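Long-range contacts in AxyAgu115A (Amphibacillus xylanus NBRC 15112, PDB 6NPS), which probably removes glucuronic acid branches from arabinoglucuronoxylan, acting as a family GH115 alpha-glucuronidase: residues Glu601-Ala606 and Leu655-Pro660; Pro664-Ser669 and Ile704-Glu709; Gln582-Leu587 and Lys651-Ser656. The protein carries 3 engineered substitutions. One frame throughout, in Å; residues are numbered along the deposited sequence.

Contact 1: Glu601-Ala606 and Leu655-Pro660; sequences EANKLA and LSYVLP
Asn603 and Ala606, near the start of helix 601-629, meet Tyr657 and Val658 in a helix-on-strand packing at the dimer interface: Leu655 and Tyr657 pair in an antiparallel beta ladder with a strand of the second subunit, so the helix rests on a strand whose ladder partner belongs to the other chain. Helix and strand run roughly antiparallel, their axes 7.3 Å apart at closest approach. The polar part of the contact is the carboxamide of Asn603, which grips both backbone polar groups of one residue. Its OD1 takes the N-H of Val658 on a lone pair, in the carbonyl plane, with OD1 2.7 Å from Val658 N and 165° at the hydrogen. ND2 answers by donating to Val658 O, a longer bond (3.2 Å from ND2 to that O) but a straight one at 170°. Two bonds from the same amide leave it little freedom to rotate. With CG anti to the carbonyl carbon, chi1 -67° turns the amide from the side of the helix toward the backbone of Val658. One turn on, the methyl of Ala606 sits over one face of the Tyr657 ring as a CH-pi contact, off-centre toward the hydroxyl end, with Ala606 CB 3.5 Å from Tyr657 CZ. The hydroxyl itself goes to Glu607, and the ring meets Tyr657 of the second subunit almost at right angles. Asn591 of helix 564-596 ties the two segments together from another direction, its ND2 bonding both Ala602 O and Ser656 O. Apolar contacts fill in around these: Ala606 CB lies 4.0 Å from Leu655 CB, and farther along the strand's direction Ala602 CB touches Val658 CG2 at 3.8 Å.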
ATOM      1  N   GLU A 601      -0.522  19.563   2.026  1.00 31.13           N
ATOM      2  CA  GLU A 601      -1.139  19.763   0.715  1.00 32.69           C
ATOM      3  C   GLU A 601      -1.899  18.540   0.225  1.00 35.49           C
ATOM      4  O   GLU A 601      -2.732  18.671  -0.683  1.00 29.98           O
ATOM      5  CB  GLU A 601      -0.077  20.145  -0.311  1.00 38.30           C
ATOM      6  CG  GLU A 601       0.798  18.989  -0.764  1.00 53.24           C
ATOM      7  CD  GLU A 601       1.960  19.434  -1.664  1.00 74.79           C
ATOM      8  OE1 GLU A 601       2.843  20.192  -1.181  1.00 79.59           O
ATOM      9  OE2 GLU A 601       1.984  19.019  -2.852  1.00 83.00           O
ATOM     10  N   ALA A 602      -1.671  17.362   0.815  1.00 34.10           N
ATOM     11  CA  ALA A 602      -2.530  16.215   0.506  1.00 29.25           C
ATOM     12  C   ALA A 602      -4.008  16.526   0.698  1.00 31.28           C
ATOM     13  O   ALA A 602      -4.859  16.042  -0.055  1.00 32.64           O
ATOM     14  CB  ALA A 602      -2.150  15.030   1.394  1.00 27.67           C
ATOM     15  N   ASN A 603      -4.346  17.301   1.715  1.00 28.81           N
ATOM     16  CA  ASN A 603      -5.749  17.436   2.087  1.00 30.03           C
ATOM     17  C   ASN A 603      -6.534  18.185   1.012  1.00 34.13           C
ATOM     18  O   ASN A 603      -7.662  17.801   0.657  1.00 33.89           O
ATOM     19  CB  ASN A 603      -5.836  18.090   3.468  1.00 32.90           C
ATOM     20  CG  ASN A 603      -5.284  17.172   4.566  1.00 36.78           C
ATOM     21  OD1 ASN A 603      -5.027  15.991   4.320  1.00 29.92           O
ATOM     22  ND2 ASN A 603      -5.068  17.712   5.752  1.00 36.51           N
ATOM     23  N   LYS A 604      -5.924  19.209   0.424  1.00 32.67           N
ATOM     24  CA  LYS A 604      -6.555  19.910  -0.686  1.00 37.11           C
ATOM     25  C   LYS A 604      -6.680  19.025  -1.923  1.00 31.68           C
ATOM     26  O   LYS A 604      -7.646  19.151  -2.677  1.00 32.31           O
ATOM     27  CB  LYS A 604      -5.752  21.169  -1.021  1.00 47.75           C
ATOM     28  CG  LYS A 604      -6.620  22.413  -1.041  1.00 64.87           C
ATOM     29  CD  LYS A 604      -7.060  22.812   0.372  1.00 72.21           C
ATOM     30  CE  LYS A 604      -5.902  23.424   1.162  1.00 80.56           C
ATOM     31  NZ  LYS A 604      -6.126  23.501   2.646  1.00 85.12           N
ATOM     32  N   LEU A 605      -5.711  18.140  -2.158  1.00 28.73           N
ATOM     33  CA  LEU A 605      -5.817  17.252  -3.307  1.00 28.28           C
ATOM     34  C   LEU A 605      -6.977  16.278  -3.123  1.00 29.68           C
ATOM     35  O   LEU A 605      -7.695  15.964  -4.086  1.00 32.86           O
ATOM     36  CB  LEU A 605      -4.487  16.507  -3.511  1.00 29.72           C
ATOM     37  CG  LEU A 605      -3.325  17.351  -4.017  1.00 32.91           C
ATOM     38  CD1 LEU A 605      -1.978  16.596  -3.899  1.00 32.69           C
ATOM     39  CD2 LEU A 605      -3.581  17.758  -5.463  1.00 34.04           C
ATOM     40  N   ALA A 606      -7.220  15.833  -1.884  1.00 29.12           N
ATOM     41  CA  ALA A 606      -8.344  14.922  -1.650  1.00 30.20           C
ATOM     42  C   ALA A 606      -9.672  15.588  -1.999  1.00 35.54           C
ATOM     43  O   ALA A 606     -10.573  14.951  -2.578  1.00 30.82           O
ATOM     44  CB  ALA A 606      -8.363  14.460  -0.189  1.00 28.04           C
ATOM     45  N   LEU A 655      -9.519   8.389  -0.449  1.00 28.93           N
ATOM     46  CA  LEU A 655      -8.876   9.683  -0.187  1.00 30.58           C
ATOM     47  C   LEU A 655      -7.979   9.549   1.028  1.00 30.93           C
ATOM     48  O   LEU A 655      -8.377   8.944   2.028  1.00 30.90           O
ATOM     49  CB  LEU A 655      -9.906  10.770   0.110  1.00 30.45           C
ATOM     50  CG  LEU A 655     -11.040  10.891  -0.903  1.00 35.57           C
ATOM     51  CD1 LEU A 655     -11.977  11.966  -0.427  1.00 34.76           C
ATOM     52  CD2 LEU A 655     -10.440  11.242  -2.242  1.00 32.44           C
ATOM     53  N   SER A 656      -6.794  10.158   0.972  1.00 27.04           N
ATOM     54  CA  SER A 656      -5.887  10.138   2.113  1.00 28.38           C
ATOM     55  C   SER A 656      -5.871  11.535   2.707  1.00 29.55           C
ATOM     56  O   SER A 656      -5.740  12.509   1.964  1.00 30.28           O
ATOM     57  CB  SER A 656      -4.475   9.753   1.693  1.00 29.69           C
ATOM     58  OG  SER A 656      -4.410   8.415   1.216  1.00 34.15           O
ATOM     59  N   TYR A 657      -6.013  11.636   4.021  1.00 29.28           N
ATOM     60  CA  TYR A 657      -5.889  12.912   4.707  1.00 30.97           C
ATOM     61  C   TYR A 657      -4.760  12.860   5.724  1.00 28.99           C
ATOM     62  O   TYR A 657      -4.521  11.837   6.358  1.00 29.53           O
ATOM     63  CB  TYR A 657      -7.175  13.321   5.424  1.00 28.49           C
ATOM     64  CG  TYR A 657      -8.245  13.792   4.480  1.00 36.55           C
ATOM     65  CD1 TYR A 657      -9.119  12.863   3.883  1.00 41.44           C
ATOM     66  CD2 TYR A 657      -8.412  15.129   4.189  1.00 36.46           C
ATOM     67  CE1 TYR A 657     -10.127  13.264   3.030  1.00 39.65           C
ATOM     68  CE2 TYR A 657      -9.430  15.556   3.314  1.00 40.57           C
ATOM     69  CZ  TYR A 657     -10.285  14.603   2.747  1.00 40.78           C
ATOM     70  OH  TYR A 657     -11.294  14.959   1.897  1.00 40.93           O
ATOM     71  N   VAL A 658      -4.093  13.988   5.909  1.00 26.96           N
ATOM     72  CA  VAL A 658      -2.893  14.056   6.747  1.00 28.61           C
ATOM     73  C   VAL A 658      -3.241  14.776   8.034  1.00 31.50           C
ATOM     74  O   VAL A 658      -4.081  15.684   8.034  1.00 32.42           O
ATOM     75  CB  VAL A 658      -1.795  14.773   5.935  1.00 34.00           C
ATOM     76  CG1 VAL A 658      -0.730  15.347   6.781  1.00 35.10           C
ATOM     77  CG2 VAL A 658      -1.230  13.782   4.877  1.00 32.65           C
ATOM     78  N   LEU A 659      -2.614  14.360   9.136  1.00 30.21           N
ATOM     79  CA  LEU A 659      -2.706  15.057  10.403  1.00 31.41           C
ATOM     80  C   LEU A 659      -1.357  15.743  10.637  1.00 38.67           C
ATOM     81  O   LEU A 659      -0.312  15.063  10.621  1.00 34.74           O
ATOM     82  CB  LEU A 659      -3.035  14.088  11.552  1.00 34.13           C
ATOM     83  CG  LEU A 659      -4.377  13.325  11.352  1.00 36.48           C
ATOM     84  CD1 LEU A 659      -4.574  12.148  12.334  1.00 39.06           C
ATOM     85  CD2 LEU A 659      -5.523  14.306  11.477  1.00 38.98           C
ATOM     86  N   PRO A 660      -1.319  17.065  10.848  1.00 41.71           N
ATOM     87  CA  PRO A 660      -0.019  17.772  10.961  1.00 40.66           C
ATOM     88  C   PRO A 660       0.853  17.222  12.073  1.00 32.84           C
ATOM     89  O   PRO A 660       0.376  16.882  13.138  1.00 34.89           O
ATOM     90  CB  PRO A 660      -0.416  19.220  11.273  1.00 44.69           C
ATOM     91  CG  PRO A 660      -1.911  19.281  11.176  1.00 52.46           C
ATOM     92  CD  PRO A 660      -2.478  17.899  11.208  1.00 44.57           C
TER

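Contact 2: Pro664-Ser669 and Ile704-Glu709; sequences PRLLVS and ISSVSE
Leu667 and Ser705 form the hydrogen-bonded pair of an antiparallel ladder between strands 666-670 and 700-706, neighbours in one sheet of a beta sandwich. Both bonds measure 2.9 Å: Leu667 N to Ser705 O, nearly straight at 170°, and Ser705 N to Leu667 O, more bent at 146°. Leu666 with Ser706 and Val668 with Ile704 are the non-hydrogen-bonded pairs on either side. The tight part lies on the sheet face that carries Leu666, Val668 and Ile704. Here Leu666 CD1 lies against Ile704 CG2 at 3.9 Å, the two side chains slanting across each other diagonally from one strand to the next. Strands 712-718 and 729-732 of the opposing sheet close over this pair, making it sandwich core. Water takes a larger share on the face that carries Leu667 and Ser705, where one molecule lies among Leu667 O, Ser669 OG and Ser705 OG, 2.7 Å from the last. Beyond Ser706 the regular ladder gives out, and another water joins the chains, accepting from Ser708 N and donating to Arg665 O. Past it the chain loosens into Glu709, exposed and poorly ordered. Arg665 itself stays anchored by a salt bridge to Glu678, while its NH2 donates to Asn650 O of the second subunit. Val707 still packs closely against it: with CG2 set between its backbone N and carbonyl carbon (chi1 -62° for CG1), that methyl comes within 3.5 Å of Arg665 CB and 3.4 Å of Arg665 O.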
ATOM      1  N   PRO A 664       8.057  22.290  13.424  1.00 40.10           N
ATOM      2  CA  PRO A 664       7.966  23.054  12.155  1.00 42.57           C
ATOM      3  C   PRO A 664       8.956  22.566  11.103  1.00 45.20           C
ATOM      4  O   PRO A 664       9.967  23.204  10.745  1.00 51.97           O
ATOM      5  CB  PRO A 664       8.253  24.493  12.613  1.00 40.58           C
ATOM      6  CG  PRO A 664       9.123  24.339  13.767  1.00 44.42           C
ATOM      7  CD  PRO A 664       8.648  23.095  14.503  1.00 40.54           C
ATOM      8  N   ARG A 665       8.655  21.401  10.584  1.00 43.77           N
ATOM      9  CA  ARG A 665       9.502  20.722   9.633  1.00 37.67           C
ATOM     10  C   ARG A 665       9.069  21.078   8.219  1.00 36.89           C
ATOM     11  O   ARG A 665       7.898  21.408   7.950  1.00 37.22           O
ATOM     12  CB  ARG A 665       9.420  19.194   9.845  1.00 38.14           C
ATOM     13  CG  ARG A 665       9.877  18.707  11.187  1.00 38.12           C
ATOM     14  CD  ARG A 665       9.157  17.371  11.661  1.00 33.30           C
ATOM     15  NE  ARG A 665       8.925  16.451  10.535  1.00 33.70           N
ATOM     16  CZ  ARG A 665       8.290  15.287  10.646  1.00 34.74           C
ATOM     17  NH1 ARG A 665       7.811  14.940  11.842  1.00 34.10           N
ATOM     18  NH2 ARG A 665       8.095  14.505   9.551  1.00 34.05           N
ATOM     19  N   LEU A 666      10.029  20.965   7.299  1.00 30.72           N
ATOM     20  CA  LEU A 666       9.812  21.287   5.907  1.00 31.98           C
ATOM     21  C   LEU A 666      10.430  20.195   5.049  1.00 36.64           C
ATOM     22  O   LEU A 666      11.589  19.812   5.251  1.00 36.85           O
ATOM     23  CB  LEU A 666      10.476  22.652   5.566  1.00 33.34           C
ATOM     24  CG  LEU A 666       9.801  23.888   6.150  1.00 34.41           C
ATOM     25  CD1 LEU A 666      10.651  25.145   5.744  1.00 31.70           C
ATOM     26  CD2 LEU A 666       8.367  24.015   5.640  1.00 32.70           C
ATOM     27  N   LEU A 667       9.690  19.736   4.066  1.00 31.74           N
ATOM     28  CA  LEU A 667      10.192  18.727   3.156  1.00 30.63           C
ATOM     29  C   LEU A 667      10.704  19.420   1.900  1.00 32.84           C
ATOM     30  O   LEU A 667       9.985  20.217   1.296  1.00 33.98           O
ATOM     31  CB  LEU A 667       9.078  17.725   2.827  1.00 29.09           C
ATOM     32  CG  LEU A 667       9.566  16.644   1.868  1.00 30.83           C
ATOM     33  CD1 LEU A 667      10.481  15.689   2.665  1.00 29.68           C
ATOM     34  CD2 LEU A 667       8.387  15.901   1.255  1.00 34.27           C
ATOM     35  N   VAL A 668      11.945  19.131   1.515  1.00 31.05           N
ATOM     36  CA  VAL A 668      12.501  19.612   0.250  1.00 31.57           C
ATOM     37  C   VAL A 668      12.456  18.478  -0.767  1.00 30.72           C
ATOM     38  O   VAL A 668      12.964  17.383  -0.497  1.00 32.49           O
ATOM     39  CB  VAL A 668      13.948  20.112   0.441  1.00 34.69           C
ATOM     40  CG1 VAL A 668      14.569  20.532  -0.905  1.00 32.25           C
ATOM     41  CG2 VAL A 668      14.000  21.237   1.462  1.00 35.96           C
ATOM     42  N   SER A 669      11.887  18.731  -1.954  1.00 29.42           N
ATOM     43  CA  SER A 669      11.800  17.679  -2.956  1.00 34.13           C
ATOM     44  C   SER A 669      12.199  18.206  -4.325  1.00 31.86           C
ATOM     45  O   SER A 669      11.949  19.367  -4.652  1.00 33.32           O
ATOM     46  CB  SER A 669      10.383  17.073  -2.990  1.00 40.39           C
ATOM     47  OG  SER A 669       9.385  18.049  -3.284  1.00 43.88           O
ATOM     48  N   ILE A 704       9.467  23.222  -1.596  1.00 30.04           N
ATOM     49  CA  ILE A 704       9.509  23.172  -0.136  1.00 28.20           C
ATOM     50  C   ILE A 704       8.065  23.105   0.365  1.00 35.18           C
ATOM     51  O   ILE A 704       7.239  23.939  -0.029  1.00 34.26           O
ATOM     52  CB  ILE A 704      10.233  24.403   0.447  1.00 31.34           C
ATOM     53  CG1 ILE A 704      11.615  24.582  -0.188  1.00 36.53           C
ATOM     54  CG2 ILE A 704      10.362  24.317   1.989  1.00 31.97           C
ATOM     55  CD1 ILE A 704      12.194  25.969   0.047  1.00 36.12           C
ATOM     56  N   SER A 705       7.764  22.119   1.240  1.00 30.34           N
ATOM     57  CA  SER A 705       6.401  21.793   1.633  1.00 30.61           C
ATOM     58  C   SER A 705       6.270  21.654   3.134  1.00 26.98           C
ATOM     59  O   SER A 705       7.130  21.057   3.797  1.00 35.15           O
ATOM     60  CB  SER A 705       5.920  20.468   1.017  1.00 34.29           C
ATOM     61  OG  SER A 705       6.017  20.531  -0.379  1.00 35.03           O
ATOM     62  N   SER A 706       5.132  22.128   3.639  1.00 28.78           N
ATOM     63  CA  SER A 706       4.759  21.997   5.047  1.00 32.73           C
ATOM     64  C   SER A 706       4.325  20.572   5.408  1.00 37.17           C
ATOM     65  O   SER A 706       3.538  19.938   4.692  1.00 29.48           O
ATOM     66  CB  SER A 706       3.585  22.926   5.377  1.00 37.08           C
ATOM     67  OG  SER A 706       3.929  24.283   5.193  1.00 43.68           O
ATOM     68  N   VAL A 707       4.775  20.116   6.571  1.00 37.53           N
ATOM     69  CA  VAL A 707       4.236  18.919   7.207  1.00 35.53           C
ATOM     70  C   VAL A 707       3.534  19.239   8.497  1.00 32.95           C
ATOM     71  O   VAL A 707       2.900  18.352   9.064  1.00 35.40           O
ATOM     72  CB  VAL A 707       5.329  17.864   7.470  1.00 38.56           C
ATOM     73  CG1 VAL A 707       5.949  17.419   6.161  1.00 44.17           C
ATOM     74  CG2 VAL A 707       6.373  18.427   8.400  1.00 38.43           C
ATOM     75  N   SER A 708       3.660  20.460   9.005  1.00 34.48           N
ATOM     76  CA  SER A 708       2.998  20.890  10.230  1.00 33.49           C
ATOM     77  C   SER A 708       2.118  22.107   9.942  1.00 36.64           C
ATOM     78  O   SER A 708       2.174  22.700   8.860  1.00 39.85           O
ATOM     79  CB  SER A 708       4.028  21.248  11.297  1.00 35.30           C
ATOM     80  OG  SER A 708       4.505  22.547  10.955  1.00 42.03           O
ATOM     81  N   GLU A 709       1.331  22.511  10.937  1.00 38.37           N
ATOM     82  CA  GLU A 709       0.557  23.740  10.847  1.00 49.05           C
ATOM     83  C   GLU A 709       1.257  24.918  11.523  1.00 52.97           C
ATOM     84  O   GLU A 709       0.613  25.929  11.809  1.00 55.86           O
ATOM     85  CB  GLU A 709      -0.840  23.529  11.427  1.00 58.50           C
ATOM     86  CG  GLU A 709      -1.850  23.218  10.333  1.00 73.28           C
ATOM     87  CD  GLU A 709      -3.174  22.688  10.855  1.00 87.03           C
ATOM     88  OE1 GLU A 709      -3.984  22.207  10.024  1.00 91.64           O
ATOM     89  OE2 GLU A 709      -3.401  22.754  12.086  1.00 90.55           O
TER
HETATM   90  O   HOH W   1       5.787  22.531   8.556  1.00 34.46           O
HETATM   91  O   HOH W   2       8.394  19.488  -0.979  1.00 36.51           O

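Contact 3: Gln582-Leu587 and Lys651-Ser656; sequences QKMWLL and KNPVLS
Trp585 and Pro653 make a CH-pi contact of proline on tryptophan, joining the long helix 564-596 to the chain that leads into interface strand 655-657. Pro653 CG stands over the six-membered ring, 3.9 Å from its centroid and 17° off the normal. The indole reaches it because Trp585 CG is anti to the carbonyl carbon (chi1 -75°), carrying the ring out from the helix so that its far corner, CH2, comes 3.6 Å from Pro653 N. Met584 joins from the same face. Its chain runs extended through chi1 and chi2 and then bends at chi3 (74°), which folds the methyl over the indole and leaves Met584 CE 3.8 Å from Pro653 CG. The side-chain contacts here are apolar, with Pro653 crossing both Met584 and Trp585 at about right angles. An alanine in place of Trp585 would remove the surface on which Pro653 lies and is likely to leave both the proline and the Met584 methyl poorly supported. Beyond the proline, Val654 O is held by Asn588 of the same helix, whereas Asn652 turns to Leu659 O of the second subunit. At the indole's edge, near its plane, Lys651 O lies 4.0 Å from Trp585 CH2.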
ATOM      1  N   GLN A 582      -9.959  10.714 -15.929  1.00 26.37           N
ATOM      2  CA  GLN A 582      -8.495  10.639 -15.885  1.00 28.40           C
ATOM      3  C   GLN A 582      -7.950  11.582 -14.805  1.00 28.99           C
ATOM      4  O   GLN A 582      -7.126  11.191 -13.973  1.00 25.34           O
ATOM      5  CB  GLN A 582      -7.892  11.002 -17.238  1.00 26.87           C
ATOM      6  CG  GLN A 582      -8.322  10.131 -18.399  1.00 29.46           C
ATOM      7  CD  GLN A 582      -7.461   8.899 -18.535  1.00 33.73           C
ATOM      8  OE1 GLN A 582      -6.287   8.913 -18.162  1.00 35.20           O
ATOM      9  NE2 GLN A 582      -8.038   7.818 -19.057  1.00 32.28           N
ATOM     10  N   LYS A 583      -8.441  12.822 -14.791  1.00 28.58           N
ATOM     11  CA  LYS A 583      -7.971  13.819 -13.831  1.00 28.94           C
ATOM     12  C   LYS A 583      -8.191  13.359 -12.401  1.00 30.94           C
ATOM     13  O   LYS A 583      -7.321  13.531 -11.535  1.00 30.33           O
ATOM     14  CB  LYS A 583      -8.699  15.124 -14.089  1.00 26.96           C
ATOM     15  CG  LYS A 583      -8.452  16.245 -13.076  1.00 31.00           C
ATOM     16  CD  LYS A 583      -9.270  17.468 -13.538  1.00 35.42           C
ATOM     17  CE  LYS A 583      -9.213  18.648 -12.560  1.00 41.30           C
ATOM     18  NZ  LYS A 583     -10.314  19.600 -12.993  1.00 45.56           N
ATOM     19  N   MET A 584      -9.368  12.804 -12.132  1.00 27.00           N
ATOM     20  CA  MET A 584      -9.699  12.323 -10.800  1.00 30.67           C
ATOM     21  C   MET A 584      -8.646  11.357 -10.298  1.00 30.82           C
ATOM     22  O   MET A 584      -8.186  11.461  -9.160  1.00 29.46           O
ATOM     23  CB  MET A 584     -11.061  11.631 -10.811  1.00 30.43           C
ATOM     24  CG  MET A 584     -11.443  11.051  -9.442  1.00 30.12           C
ATOM     25  SD  MET A 584     -13.072  10.222  -9.561  1.00 35.13           S
ATOM     26  CE  MET A 584     -12.625   8.749 -10.461  1.00 32.61           C
ATOM     27  N   TRP A 585      -8.283  10.385 -11.131  1.00 26.60           N
ATOM     28  CA  TRP A 585      -7.320   9.370 -10.716  1.00 25.17           C
ATOM     29  C   TRP A 585      -5.905   9.922 -10.608  1.00 24.08           C
ATOM     30  O   TRP A 585      -5.131   9.469  -9.765  1.00 27.55           O
ATOM     31  CB  TRP A 585      -7.348   8.206 -11.695  1.00 26.10           C
ATOM     32  CG  TRP A 585      -8.571   7.319 -11.507  1.00 28.33           C
ATOM     33  CD1 TRP A 585      -9.566   7.097 -12.414  1.00 26.47           C
ATOM     34  CD2 TRP A 585      -8.876   6.529 -10.358  1.00 25.46           C
ATOM     35  NE1 TRP A 585     -10.479   6.205 -11.899  1.00 25.49           N
ATOM     36  CE2 TRP A 585     -10.085   5.844 -10.635  1.00 25.16           C
ATOM     37  CE3 TRP A 585      -8.236   6.331  -9.112  1.00 27.24           C
ATOM     38  CZ2 TRP A 585     -10.685   4.966  -9.721  1.00 24.59           C
ATOM     39  CZ3 TRP A 585      -8.830   5.468  -8.200  1.00 29.71           C
ATOM     40  CH2 TRP A 585     -10.046   4.781  -8.514  1.00 32.22           C
ATOM     41  N   LEU A 586      -5.516  10.806 -11.528  1.00 27.32           N
ATOM     42  CA  LEU A 586      -4.206  11.427 -11.470  1.00 26.93           C
ATOM     43  C   LEU A 586      -4.057  12.272 -10.204  1.00 26.24           C
ATOM     44  O   LEU A 586      -3.019  12.206  -9.539  1.00 27.19           O
ATOM     45  CB  LEU A 586      -3.978  12.278 -12.717  1.00 28.91           C
ATOM     46  CG  LEU A 586      -3.866  11.472 -14.013  1.00 30.90           C
ATOM     47  CD1 LEU A 586      -3.923  12.447 -15.176  1.00 28.68           C
ATOM     48  CD2 LEU A 586      -2.606  10.709 -14.041  1.00 27.78           C
ATOM     49  N   LEU A 587      -5.084  13.060  -9.857  1.00 26.67           N
ATOM     50  CA  LEU A 587      -5.079  13.782  -8.575  1.00 27.87           C
ATOM     51  C   LEU A 587      -5.046  12.838  -7.384  1.00 28.26           C
ATOM     52  O   LEU A 587      -4.443  13.151  -6.345  1.00 24.20           O
ATOM     53  CB  LEU A 587      -6.313  14.708  -8.484  1.00 25.37           C
ATOM     54  CG  LEU A 587      -6.316  15.881  -9.452  1.00 28.42           C
ATOM     55  CD1 LEU A 587      -7.678  16.501  -9.440  1.00 33.60           C
ATOM     56  CD2 LEU A 587      -5.226  17.010  -9.054  1.00 30.02           C
ATOM     57  N   LYS A 651     -14.514  -0.025  -7.321  1.00 28.72           N
ATOM     58  CA  LYS A 651     -14.301   0.815  -6.147  1.00 34.32           C
ATOM     59  C   LYS A 651     -13.870   2.221  -6.536  1.00 31.31           C
ATOM     60  O   LYS A 651     -13.083   2.428  -7.469  1.00 32.52           O
ATOM     61  CB  LYS A 651     -13.262   0.201  -5.200  1.00 31.31           C
ATOM     62  CG  LYS A 651     -13.790  -1.070  -4.505  1.00 35.94           C
ATOM     63  CD  LYS A 651     -12.700  -1.774  -3.720  1.00 35.42           C
ATOM     64  CE  LYS A 651     -13.244  -3.089  -3.116  1.00 40.26           C
ATOM     65  NZ  LYS A 651     -13.495  -4.142  -4.148  1.00 40.84           N
ATOM     66  N   ASN A 652     -14.381   3.182  -5.773  1.00 28.94           N
ATOM     67  CA  ASN A 652     -14.033   4.585  -5.949  1.00 30.23           C
ATOM     68  C   ASN A 652     -12.615   4.882  -5.438  1.00 31.98           C
ATOM     69  O   ASN A 652     -12.022   4.078  -4.702  1.00 31.74           O
ATOM     70  CB  ASN A 652     -15.060   5.438  -5.204  1.00 29.92           C
ATOM     71  CG  ASN A 652     -16.311   5.657  -6.018  1.00 35.24           C
ATOM     72  OD1 ASN A 652     -16.257   5.622  -7.242  1.00 33.58           O
ATOM     73  ND2 ASN A 652     -17.437   5.874  -5.352  1.00 32.12           N
ATOM     74  N   PRO A 653     -12.054   6.038  -5.806  1.00 27.06           N
ATOM     75  CA  PRO A 653     -10.770   6.466  -5.203  1.00 26.76           C
ATOM     76  C   PRO A 653     -10.883   6.530  -3.694  1.00 30.72           C
ATOM     77  O   PRO A 653     -11.910   6.941  -3.146  1.00 29.94           O
ATOM     78  CB  PRO A 653     -10.544   7.872  -5.784  1.00 25.98           C
ATOM     79  CG  PRO A 653     -11.421   7.935  -7.001  1.00 29.91           C
ATOM     80  CD  PRO A 653     -12.579   7.016  -6.785  1.00 29.22           C
ATOM     81  N   VAL A 654      -9.825   6.101  -3.016  1.00 31.74           N
ATOM     82  CA  VAL A 654      -9.746   6.231  -1.572  1.00 29.46           C
ATOM     83  C   VAL A 654      -8.964   7.515  -1.279  1.00 29.30           C
ATOM     84  O   VAL A 654      -7.872   7.718  -1.827  1.00 28.16           O
ATOM     85  CB  VAL A 654      -9.054   5.014  -0.942  1.00 34.20           C
ATOM     86  CG1 VAL A 654      -8.881   5.229   0.593  1.00 31.64           C
ATOM     87  CG2 VAL A 654      -9.857   3.727  -1.214  1.00 35.28           C
ATOM     88  N   LEU A 655      -9.519   8.389  -0.449  1.00 28.93           N
ATOM     89  CA  LEU A 655      -8.876   9.683  -0.187  1.00 30.58           C
ATOM     90  C   LEU A 655      -7.979   9.549   1.028  1.00 30.93           C
ATOM     91  O   LEU A 655      -8.377   8.944   2.028  1.00 30.90           O
ATOM     92  CB  LEU A 655      -9.906  10.770   0.110  1.00 30.45           C
ATOM     93  CG  LEU A 655     -11.040  10.891  -0.903  1.00 35.57           C
ATOM     94  CD1 LEU A 655     -11.977  11.966  -0.427  1.00 34.76           C
ATOM     95  CD2 LEU A 655     -10.440  11.242  -2.242  1.00 32.44           C
ATOM     96  N   SER A 656      -6.794  10.158   0.972  1.00 27.04           N
ATOM     97  CA  SER A 656      -5.887  10.138   2.113  1.00 28.38           C
ATOM     98  C   SER A 656      -5.871  11.535   2.707  1.00 29.55           C
ATOM     99  O   SER A 656      -5.740  12.509   1.964  1.00 30.28           O
ATOM    100  CB  SER A 656      -4.475   9.753   1.693  1.00 29.69           C
ATOM    101  OG  SER A 656      -4.410   8.415   1.216  1.00 34.15           O
TER

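In the fold
Contacts 1 and 3 lie side by side, centres 13 Å apart, and share Leu655 and Ser656. Consecutive helices 564-596 and 601-629 therefore both pack against one run of chain, with Leu605 touching Leu587 between them. Contact 2 follows along the chain, after strand 655-657 has led on to strand 666-670. Its centre is 14 Å from that of contact 1 and 24 Å from that of contact 3. Glu601 OE1 and Ser705 OG, 3.3 Å apart in a probable hydrogen bond, and Pro660 packing on Ser708 and Glu709 join contacts 1 and 2. The series thus leads from the helical region to the beta sandwich, with all three contacts reaching the second subunit.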